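Local atomic coordinates of HAD-superfamily hydrolase, subfamily IA, variant 1 (Ehrlichia chaffeensis, PDB entry 3KZX), a protein that probably hydrolyses 2-phosphoglycolate to glycolate and phosphate, as a member of the haloacid dehalogenase (HAD) superfamily of phosphatases. Residues D31-L36 / N91-S96; R132-I137 / S152-T157; S188-A193 / C198-Y203. One frame throughout, in Å; residues are numbered along the deposited sequence.

How the contacts relate
The contacts follow one another along the chain without overlap. Contacts 2 and 3 sit on the parallel Rossmann-like sheet: contact 2 ties helix 130-139 by a salt bridge to the loop after strand 148-152, and contact 3 packs helix 187-195 on strand 199-203. Contact 1 joins the turn after strand 27-30, in the same sheet, to helix 82-95. Its centre lies about 11 Å from that of contact 2 and about 16 Å from that of contact 3, whereas contacts 2 and 3, about 19 Å apart, do not touch. Trp32 packs on Leu133 and Ile137, and Lys159 bridges Asp31 and Asp189, consistent with a HAD active site assembled at the strand ends.

Contact 1: D31-L36 / N91-S96; sequences DWYNTL and NSLEKS
Tyr33 turns its ring toward Leu93 from the single helical turn 32-36, the squiggle that follows the first core strand in HAD enzymes. Helix 82-95, which carries Leu93, lies in the helical insert between strands 37-38 and 103-104, consistent with a cap domain, so the contact ties core to insert. CG of Tyr33 stands anti to its carbonyl carbon (chi1 -76°), which carries the ring toward the helix. The ring is sandwiched: Leu93 CD1 lies over the centre of one face, 4.2 Å from the centroid, as a CH-pi contact, while Trp32 CD1 covers the opposite face nearer the rim. Leu93 also touches with its root, CB reaching 3.4 Å from Tyr33 CE2. Its chi2 of 180° extends the chain so that CD1 settles on the aromatic face. Glu94 contributes less, its CG 4.3 Å from Tyr33 CD2.

Tyr33 occupies the place of the second aspartate in the usual DxD motif, of which Asp31 would be the first, as in haloacid dehalogenases. Asp100 and Lys128 hydrogen-bond its hydroxyl and thereby fix the outer end of the ring. Lys128 also makes a weak bond to the carbonyl oxygen of Leu93, and that oxygen, Leu93 O, lies 3.3 Å from Tyr33 OH without a hydrogen bond between them.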
loop_
_atom_site.group_PDB
_atom_site.type_symbol
_atom_site.label_atom_id
_atom_site.label_comp_id
_atom_site.label_asym_id
_atom_site.label_seq_id
_atom_site.Cartn_x
_atom_site.Cartn_y
_atom_site.Cartn_z
ATOM N N ASP A 31 2.854 1.954 -2.451
ATOM C CA ASP A 31 1.499 2.063 -1.963
ATOM C C ASP A 31 1.519 1.762 -0.472
ATOM O O ASP A 31 2.507 1.207 0.046
ATOM C CB ASP A 31 0.625 1.053 -2.700
ATOM C CG ASP A 31 -0.882 1.387 -2.619
ATOM O OD1 ASP A 31 -1.281 2.351 -1.935
ATOM O OD2 ASP A 31 -1.650 0.677 -3.289
ATOM N N TRP A 32 0.439 2.134 0.222
ATOM C CA TRP A 32 0.349 2.002 1.654
ATOM C C TRP A 32 -0.385 0.680 2.015
ATOM O O TRP A 32 0.243 -0.335 2.332
ATOM C CB TRP A 32 -0.320 3.276 2.226
ATOM C CG TRP A 32 -0.416 3.358 3.678
ATOM C CD1 TRP A 32 -1.562 3.319 4.423
ATOM C CD2 TRP A 32 0.666 3.449 4.618
ATOM N NE1 TRP A 32 -1.261 3.399 5.757
ATOM C CE2 TRP A 32 0.099 3.484 5.904
ATOM C CE3 TRP A 32 2.058 3.505 4.492
ATOM C CZ2 TRP A 32 0.872 3.584 7.063
ATOM C CZ3 TRP A 32 2.826 3.598 5.651
ATOM C CH2 TRP A 32 2.225 3.634 6.917
ATOM N N TYR A 33 -1.700 0.663 1.886
ATOM C CA TYR A 33 -2.465 -0.501 2.299
ATOM C C TYR A 33 -2.161 -1.706 1.390
ATOM O O TYR A 33 -2.210 -1.586 0.190
ATOM C CB TYR A 33 -3.966 -0.223 2.250
ATOM C CG TYR A 33 -4.528 0.635 3.376
ATOM C CD1 TYR A 33 -4.060 0.518 4.692
ATOM C CD2 TYR A 33 -5.551 1.504 3.132
ATOM C CE1 TYR A 33 -4.585 1.301 5.694
ATOM C CE2 TYR A 33 -6.115 2.282 4.144
ATOM C CZ TYR A 33 -5.625 2.191 5.412
ATOM O OH TYR A 33 -6.220 2.957 6.400
ATOM N N ASN A 34 -1.855 -2.858 2.000
ATOM C CA ASN A 34 -1.577 -4.114 1.282
ATOM C C ASN A 34 -0.261 -4.152 0.486
ATOM O O ASN A 34 0.026 -5.117 -0.217
ATOM C CB ASN A 34 -2.798 -4.530 0.470
ATOM C CG ASN A 34 -4.055 -4.539 1.331
ATOM O OD1 ASN A 34 -4.139 -5.287 2.309
ATOM N ND2 ASN A 34 -5.006 -3.670 1.021
ATOM N N THR A 35 0.554 -3.115 0.663
ATOM C CA THR A 35 1.932 -3.076 0.186
ATOM C C THR A 35 2.792 -2.853 1.428
ATOM O O THR A 35 3.219 -3.828 2.082
ATOM C CB THR A 35 2.096 -2.008 -0.945
ATOM O OG1 THR A 35 1.195 -2.357 -2.019
ATOM C CG2 THR A 35 3.563 -1.970 -1.476
ATOM N N LEU A 36 3.035 -1.604 1.812
ATOM C CA LEU A 36 3.770 -1.398 3.066
ATOM C C LEU A 36 3.051 -2.000 4.302
ATOM O O LEU A 36 3.701 -2.560 5.180
ATOM C CB LEU A 36 4.117 0.075 3.301
ATOM C CG LEU A 36 5.194 0.712 2.393
ATOM C CD1 LEU A 36 5.199 2.256 2.537
ATOM C CD2 LEU A 36 6.610 0.089 2.668
ATOM N N ASN A 91 -11.792 -0.294 0.617
ATOM C CA ASN A 91 -12.559 0.933 0.316
ATOM C C ASN A 91 -12.895 1.724 1.591
ATOM O O ASN A 91 -12.753 2.947 1.625
ATOM C CB ASN A 91 -13.842 0.628 -0.456
ATOM C CG ASN A 91 -13.605 0.245 -1.924
ATOM O OD1 ASN A 91 -14.546 -0.178 -2.604
ATOM N ND2 ASN A 91 -12.379 0.365 -2.408
ATOM N N SER A 92 -13.258 1.002 2.641
ATOM C CA SER A 92 -13.693 1.590 3.907
ATOM C C SER A 92 -12.510 2.213 4.649
ATOM O O SER A 92 -12.618 3.317 5.188
ATOM C CB SER A 92 -14.359 0.515 4.792
ATOM O OG SER A 92 -14.490 0.948 6.138
ATOM N N LEU A 93 -11.407 1.482 4.676
ATOM C CA LEU A 93 -10.158 1.948 5.297
ATOM C C LEU A 93 -9.646 3.212 4.630
ATOM O O LEU A 93 -9.164 4.105 5.319
ATOM C CB LEU A 93 -9.069 0.887 5.209
ATOM C CG LEU A 93 -9.223 -0.426 6.012
ATOM C CD1 LEU A 93 -8.004 -1.357 5.772
ATOM C CD2 LEU A 93 -9.432 -0.132 7.506
ATOM N N GLU A 94 -9.733 3.279 3.303
ATOM C CA GLU A 94 -9.318 4.481 2.575
ATOM C C GLU A 94 -10.107 5.754 2.968
ATOM O O GLU A 94 -9.560 6.852 2.973
ATOM C CB GLU A 94 -9.442 4.280 1.061
ATOM C CG GLU A 94 -8.451 3.240 0.487
ATOM C CD GLU A 94 -8.661 3.006 -0.998
ATOM O OE1 GLU A 94 -9.709 3.429 -1.530
ATOM O OE2 GLU A 94 -7.756 2.417 -1.648
ATOM N N LYS A 95 -11.385 5.595 3.242
ATOM C CA LYS A 95 -12.239 6.719 3.608
ATOM C C LYS A 95 -12.346 7.001 5.112
ATOM O O LYS A 95 -12.992 7.985 5.508
ATOM C CB LYS A 95 -13.646 6.473 3.062
ATOM C CG LYS A 95 -13.750 6.560 1.554
ATOM C CD LYS A 95 -15.121 6.026 1.123
ATOM C CE LYS A 95 -15.408 6.326 -0.345
ATOM N NZ LYS A 95 -16.896 6.299 -0.604
ATOM N N SER A 96 -11.709 6.178 5.938
ATOM C CA SER A 96 -11.935 6.217 7.383
ATOM C C SER A 96 -11.437 7.490 8.041
ATOM O O SER A 96 -10.415 8.045 7.648
ATOM C CB SER A 96 -11.259 5.032 8.078
ATOM O OG SER A 96 -11.485 5.076 9.480
#

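Contact 2: R132-I137 / S152-T157; sequences RLRSEI and SGDTGT
Arg134 and Asp154 meet in an end-on bidentate salt bridge that joins helix 130-139 to the loop leaving strand 148-152, at the edge of the parallel HAD core sheet. Each terminal nitrogen takes its own oxygen. Arg134 NH1 donates to Asp154 OD2 over 2.8 Å, almost straight at 169°, while Arg134 NH2 reaches Asp154 OD1 at 3.0 Å along a more bent path. Both oxygens are approached on the syn side, OD1 through its syn lone pair. The two flat groups are nevertheless not coplanar, their planes standing 37° apart. OD2 lies practically in the guanidinium plane, and OD1 is tilted out of it. The side chains come from opposite directions, and a bend at chi3 (-80°) brings the arginine head round to the aspartate.

A second shell holds both partners. Glu131 makes a further salt bridge to NH2, so this nitrogen serves two carboxylates, and Ile149 O takes a weak bond from NH1, while on the loop side Asp154 OD2 also accepts from the backbone N of Gly151, which probably steadies the carboxylate for the arginine.

Further out, Leu133 faces the sheet, touching Ile124 and Ile149 on neighbouring strands, and so seats the helix in the crossover from strand 121-126 to strand 148-152. The helix also carries its own ion pair, Arg132 with Glu136, although the hydrogen bond within it is weak. Beyond Asp154 the loop is shaped by an ST turn at Thr155. Glu163 steadies this part from helix 163-172 by bonding Gly156 N and the Thr157 hydroxyl, while inside the turn Thr157 N donates to Thr155 OG1 over 3.2 Å.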
loop_
_atom_site.group_PDB
_atom_site.type_symbol
_atom_site.label_atom_id
_atom_site.label_comp_id
_atom_site.label_asym_id
_atom_site.label_seq_id
_atom_site.Cartn_x
_atom_site.Cartn_y
_atom_site.Cartn_z
ATOM N N ARG A 132 -5.494 11.671 6.479
ATOM C CA ARG A 132 -5.441 10.535 7.412
ATOM C C ARG A 132 -4.239 9.660 7.076
ATOM O O ARG A 132 -3.575 9.136 7.970
ATOM C CB ARG A 132 -6.735 9.700 7.349
ATOM C CG ARG A 132 -8.017 10.409 7.904
ATOM C CD ARG A 132 -7.961 10.610 9.434
ATOM N NE ARG A 132 -7.225 9.518 10.071
ATOM C CZ ARG A 132 -6.557 9.595 11.219
ATOM N NH1 ARG A 132 -6.532 10.724 11.940
ATOM N NH2 ARG A 132 -5.900 8.514 11.650
ATOM N N LEU A 133 -3.952 9.510 5.780
ATOM C CA LEU A 133 -2.731 8.802 5.341
ATOM C C LEU A 133 -1.460 9.372 5.975
ATOM O O LEU A 133 -0.649 8.626 6.568
ATOM C CB LEU A 133 -2.649 8.838 3.822
ATOM C CG LEU A 133 -1.382 8.309 3.190
ATOM C CD1 LEU A 133 -1.286 6.771 3.399
ATOM C CD2 LEU A 133 -1.345 8.731 1.661
ATOM N N ARG A 134 -1.297 10.696 5.902
ATOM C CA ARG A 134 -0.134 11.342 6.518
ATOM C C ARG A 134 -0.095 11.200 8.028
ATOM O O ARG A 134 0.985 11.073 8.592
ATOM C CB ARG A 134 -0.005 12.820 6.116
ATOM C CG ARG A 134 0.447 13.015 4.670
ATOM C CD ARG A 134 0.529 14.475 4.228
ATOM N NE ARG A 134 -0.785 15.039 3.873
ATOM C CZ ARG A 134 -1.408 14.851 2.703
ATOM N NH1 ARG A 134 -0.832 14.145 1.712
ATOM N NH2 ARG A 134 -2.582 15.416 2.500
ATOM N N SER A 135 -1.262 11.209 8.680
ATOM C CA SER A 135 -1.318 11.004 10.120
ATOM C C SER A 135 -0.886 9.588 10.490
ATOM O O SER A 135 -0.133 9.412 11.448
ATOM C CB SER A 135 -2.710 11.309 10.675
ATOM O OG SER A 135 -2.776 10.901 12.030
ATOM N N GLU A 136 -1.336 8.584 9.729
ATOM C CA GLU A 136 -0.950 7.199 10.013
ATOM C C GLU A 136 0.516 6.985 9.811
ATOM O O GLU A 136 1.120 6.227 10.552
ATOM C CB GLU A 136 -1.657 6.180 9.115
ATOM C CG GLU A 136 -3.093 5.975 9.425
ATOM C CD GLU A 136 -3.345 5.631 10.878
ATOM O OE1 GLU A 136 -2.432 5.102 11.559
ATOM O OE2 GLU A 136 -4.474 5.888 11.312
ATOM N N ILE A 137 1.078 7.619 8.775
ATOM C CA ILE A 137 2.497 7.465 8.468
ATOM C C ILE A 137 3.336 8.095 9.589
ATOM O O ILE A 137 4.341 7.503 10.038
ATOM C CB ILE A 137 2.835 8.084 7.095
ATOM C CG1 ILE A 137 2.286 7.184 5.973
ATOM C CG2 ILE A 137 4.360 8.274 6.911
ATOM C CD1 ILE A 137 2.109 7.852 4.600
ATOM N N SER A 152 -5.752 10.350 -1.716
ATOM C CA SER A 152 -6.917 10.937 -2.368
ATOM C C SER A 152 -7.216 12.313 -1.759
ATOM O O SER A 152 -6.941 12.555 -0.594
ATOM C CB SER A 152 -8.165 10.060 -2.285
ATOM O OG SER A 152 -8.272 9.449 -1.038
ATOM N N GLY A 153 -7.743 13.210 -2.587
ATOM C CA GLY A 153 -8.009 14.614 -2.188
ATOM C C GLY A 153 -6.802 15.507 -2.396
ATOM O O GLY A 153 -6.896 16.697 -2.270
ATOM N N ASP A 154 -5.652 14.914 -2.706
ATOM C CA ASP A 154 -4.446 15.717 -2.953
ATOM C C ASP A 154 -4.310 16.127 -4.415
ATOM O O ASP A 154 -3.629 17.116 -4.728
ATOM C CB ASP A 154 -3.164 14.994 -2.510
ATOM C CG ASP A 154 -3.028 14.906 -1.000
ATOM O OD1 ASP A 154 -3.504 15.861 -0.311
ATOM O OD2 ASP A 154 -2.444 13.901 -0.510
ATOM N N THR A 155 -4.943 15.371 -5.305
ATOM C CA THR A 155 -4.982 15.723 -6.715
ATOM C C THR A 155 -6.430 15.743 -7.194
ATOM O O THR A 155 -7.352 15.546 -6.408
ATOM C CB THR A 155 -4.149 14.729 -7.584
ATOM O OG1 THR A 155 -4.840 13.488 -7.684
ATOM C CG2 THR A 155 -2.762 14.515 -7.012
ATOM N N GLY A 156 -6.644 16.015 -8.478
ATOM C CA GLY A 156 -7.969 15.882 -9.030
ATOM C C GLY A 156 -8.471 14.490 -9.338
ATOM O O GLY A 156 -9.632 14.328 -9.708
ATOM N N THR A 157 -7.612 13.480 -9.229
ATOM C CA THR A 157 -8.012 12.106 -9.544
ATOM C C THR A 157 -7.363 11.108 -8.568
ATOM O O THR A 157 -6.615 11.488 -7.649
ATOM C CB THR A 157 -7.688 11.756 -11.042
ATOM O OG1 THR A 157 -6.283 11.943 -11.274
ATOM C CG2 THR A 157 -8.506 12.656 -12.017
#

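Contact 3: S188-A193 / C198-Y203; sequences SDIQSA and CLPIKY
Ala193 and Pro200 form the close-packed part of this contact, where the methyl of a helix meets the ring of a strand residue: Ala193 CB stands 3.9 Å from Pro200 CB. The same proline carbon also lies 4.1 Å from Ile190 CG2, and so it fits against two residues that sit one turn apart on helix 188-193. The side chains of Ile190 and Pro200 cross at about a right angle. Near the closing turn the backbone adds a polar link, Cys198 N donating to Ala193 O over 2.9 Å in a nearly straight bond. The donor sits well off the carbonyl plane, by 33°, and Cys198 CB lies beside the same oxygen. Lys178 and Leu169 then hold Cys198 from outside, the former bonding its carbonyl oxygen and the latter touching its side chain.

Together these residues form the second half of a beta-alpha-beta unit, in which strand 180-184 leads through helix 187-195 to strand 199-203. Helix segment 188-193 and strand 199-203 run nearly antiparallel, their directions 165° apart and their axes 7.4 Å at closest approach. Leu199 and Ile201 point away from the helix, while Pro200 faces it. Phe182 of the preceding strand backs Ala193.

Toward the start of the helix the packing thins at a partly exposed margin. Ile190 extends its longer branch, and its tip, CD1, lies along the first methylenes of the Lys202 stem, with CB, CG and CD at nearly equal distance. The lysine stem sets out with CG anti to the backbone N, bends twice farther along and leads its amine away to a weak bond with Ser205 O, while Ile212 flanks the isoleucine. Ile190 CD1 is 4.2 Å from Lys202 CB.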
loop_
_atom_site.group_PDB
_atom_site.type_symbol
_atom_site.label_atom_id
_atom_site.label_comp_id
_atom_site.label_asym_id
_atom_site.label_seq_id
_atom_site.Cartn_x
_atom_site.Cartn_y
_atom_site.Cartn_z
ATOM N N SER A 188 -4.693 -1.366 -10.092
ATOM C CA SER A 188 -4.700 0.076 -10.230
ATOM C C SER A 188 -3.290 0.664 -10.013
ATOM O O SER A 188 -2.930 1.643 -10.663
ATOM C CB SER A 188 -5.770 0.779 -9.347
ATOM O OG SER A 188 -5.554 0.581 -7.979
ATOM N N ASP A 189 -2.501 0.088 -9.106
ATOM C CA ASP A 189 -1.130 0.567 -8.927
ATOM C C ASP A 189 -0.304 0.335 -10.194
ATOM O O ASP A 189 0.415 1.216 -10.645
ATOM C CB ASP A 189 -0.429 -0.132 -7.753
ATOM C CG ASP A 189 -0.986 0.273 -6.428
ATOM O OD1 ASP A 189 -1.572 1.378 -6.336
ATOM O OD2 ASP A 189 -0.831 -0.491 -5.445
ATOM N N ILE A 190 -0.416 -0.863 -10.738
ATOM C CA ILE A 190 0.303 -1.239 -11.953
ATOM C C ILE A 190 -0.087 -0.347 -13.108
ATOM O O ILE A 190 0.771 0.169 -13.807
ATOM C CB ILE A 190 0.067 -2.731 -12.280
ATOM C CG1 ILE A 190 0.720 -3.615 -11.215
ATOM C CG2 ILE A 190 0.578 -3.093 -13.664
ATOM C CD1 ILE A 190 0.276 -5.033 -11.288
ATOM N N GLN A 191 -1.385 -0.153 -13.306
ATOM C CA GLN A 191 -1.875 0.675 -14.406
ATOM C C GLN A 191 -1.423 2.156 -14.237
ATOM O O GLN A 191 -0.985 2.801 -15.190
ATOM C CB GLN A 191 -3.404 0.532 -14.440
ATOM C CG GLN A 191 -4.127 1.432 -15.411
ATOM C CD GLN A 191 -4.138 0.906 -16.818
ATOM O OE1 GLN A 191 -4.421 1.656 -17.750
ATOM N NE2 GLN A 191 -3.843 -0.374 -16.987
ATOM N N SER A 192 -1.518 2.694 -13.023
ATOM C CA SER A 192 -1.096 4.062 -12.759
ATOM C C SER A 192 0.390 4.217 -13.115
ATOM O O SER A 192 0.807 5.188 -13.791
ATOM C CB SER A 192 -1.390 4.381 -11.291
ATOM O OG SER A 192 -1.005 5.683 -10.912
ATOM N N ALA A 193 1.189 3.246 -12.695
ATOM C CA ALA A 193 2.627 3.277 -12.973
ATOM C C ALA A 193 2.900 3.323 -14.471
ATOM O O ALA A 193 3.654 4.182 -14.946
ATOM C CB ALA A 193 3.287 2.047 -12.386
ATOM N N CYS A 198 6.362 4.900 -15.698
ATOM C CA CYS A 198 7.207 4.374 -14.634
ATOM C C CYS A 198 7.171 2.833 -14.625
ATOM O O CYS A 198 6.428 2.228 -15.381
ATOM C CB CYS A 198 6.760 4.937 -13.285
ATOM S SG CYS A 198 6.906 6.727 -13.140
ATOM N N LEU A 199 8.025 2.212 -13.827
ATOM C CA LEU A 199 8.138 0.770 -13.804
ATOM C C LEU A 199 7.319 0.235 -12.641
ATOM O O LEU A 199 7.681 0.428 -11.464
ATOM C CB LEU A 199 9.592 0.304 -13.605
ATOM C CG LEU A 199 9.835 -1.180 -13.829
ATOM C CD1 LEU A 199 9.710 -1.514 -15.322
ATOM C CD2 LEU A 199 11.232 -1.601 -13.254
ATOM N N PRO A 200 6.279 -0.535 -12.961
ATOM C CA PRO A 200 5.585 -1.229 -11.891
ATOM C C PRO A 200 6.367 -2.415 -11.364
ATOM O O PRO A 200 6.973 -3.138 -12.140
ATOM C CB PRO A 200 4.305 -1.690 -12.569
ATOM C CG PRO A 200 4.704 -1.934 -13.994
ATOM C CD PRO A 200 5.817 -0.942 -14.292
ATOM N N ILE A 201 6.362 -2.602 -10.054
ATOM C CA ILE A 201 6.785 -3.859 -9.422
ATOM C C ILE A 201 5.593 -4.357 -8.569
ATOM O O ILE A 201 5.143 -3.666 -7.658
ATOM C CB ILE A 201 8.032 -3.662 -8.564
ATOM C CG1 ILE A 201 9.155 -3.082 -9.418
ATOM C CG2 ILE A 201 8.467 -5.000 -7.941
ATOM C CD1 ILE A 201 10.484 -2.912 -8.666
ATOM N N LYS A 202 5.049 -5.523 -8.914
ATOM C CA LYS A 202 3.917 -6.087 -8.179
ATOM C C LYS A 202 4.406 -6.745 -6.905
ATOM O O LYS A 202 5.324 -7.607 -6.933
ATOM C CB LYS A 202 3.131 -7.088 -9.020
ATOM C CG LYS A 202 1.852 -7.642 -8.330
ATOM C CD LYS A 202 1.146 -8.672 -9.176
ATOM C CE LYS A 202 1.534 -10.142 -8.836
ATOM N NZ LYS A 202 0.940 -10.672 -7.536
ATOM N N TYR A 203 3.791 -6.340 -5.797
ATOM C CA TYR A 203 4.048 -6.902 -4.479
ATOM C C TYR A 203 2.894 -7.833 -4.095
ATOM O O TYR A 203 1.712 -7.489 -4.238
ATOM C CB TYR A 203 4.136 -5.754 -3.454
ATOM C CG TYR A 203 4.285 -6.233 -2.047
ATOM C CD1 TYR A 203 5.554 -6.559 -1.534
ATOM C CD2 TYR A 203 3.185 -6.389 -1.234
ATOM C CE1 TYR A 203 5.712 -7.021 -0.246
ATOM C CE2 TYR A 203 3.312 -6.878 0.077
ATOM C CZ TYR A 203 4.587 -7.182 0.566
ATOM O OH TYR A 203 4.738 -7.642 1.856
#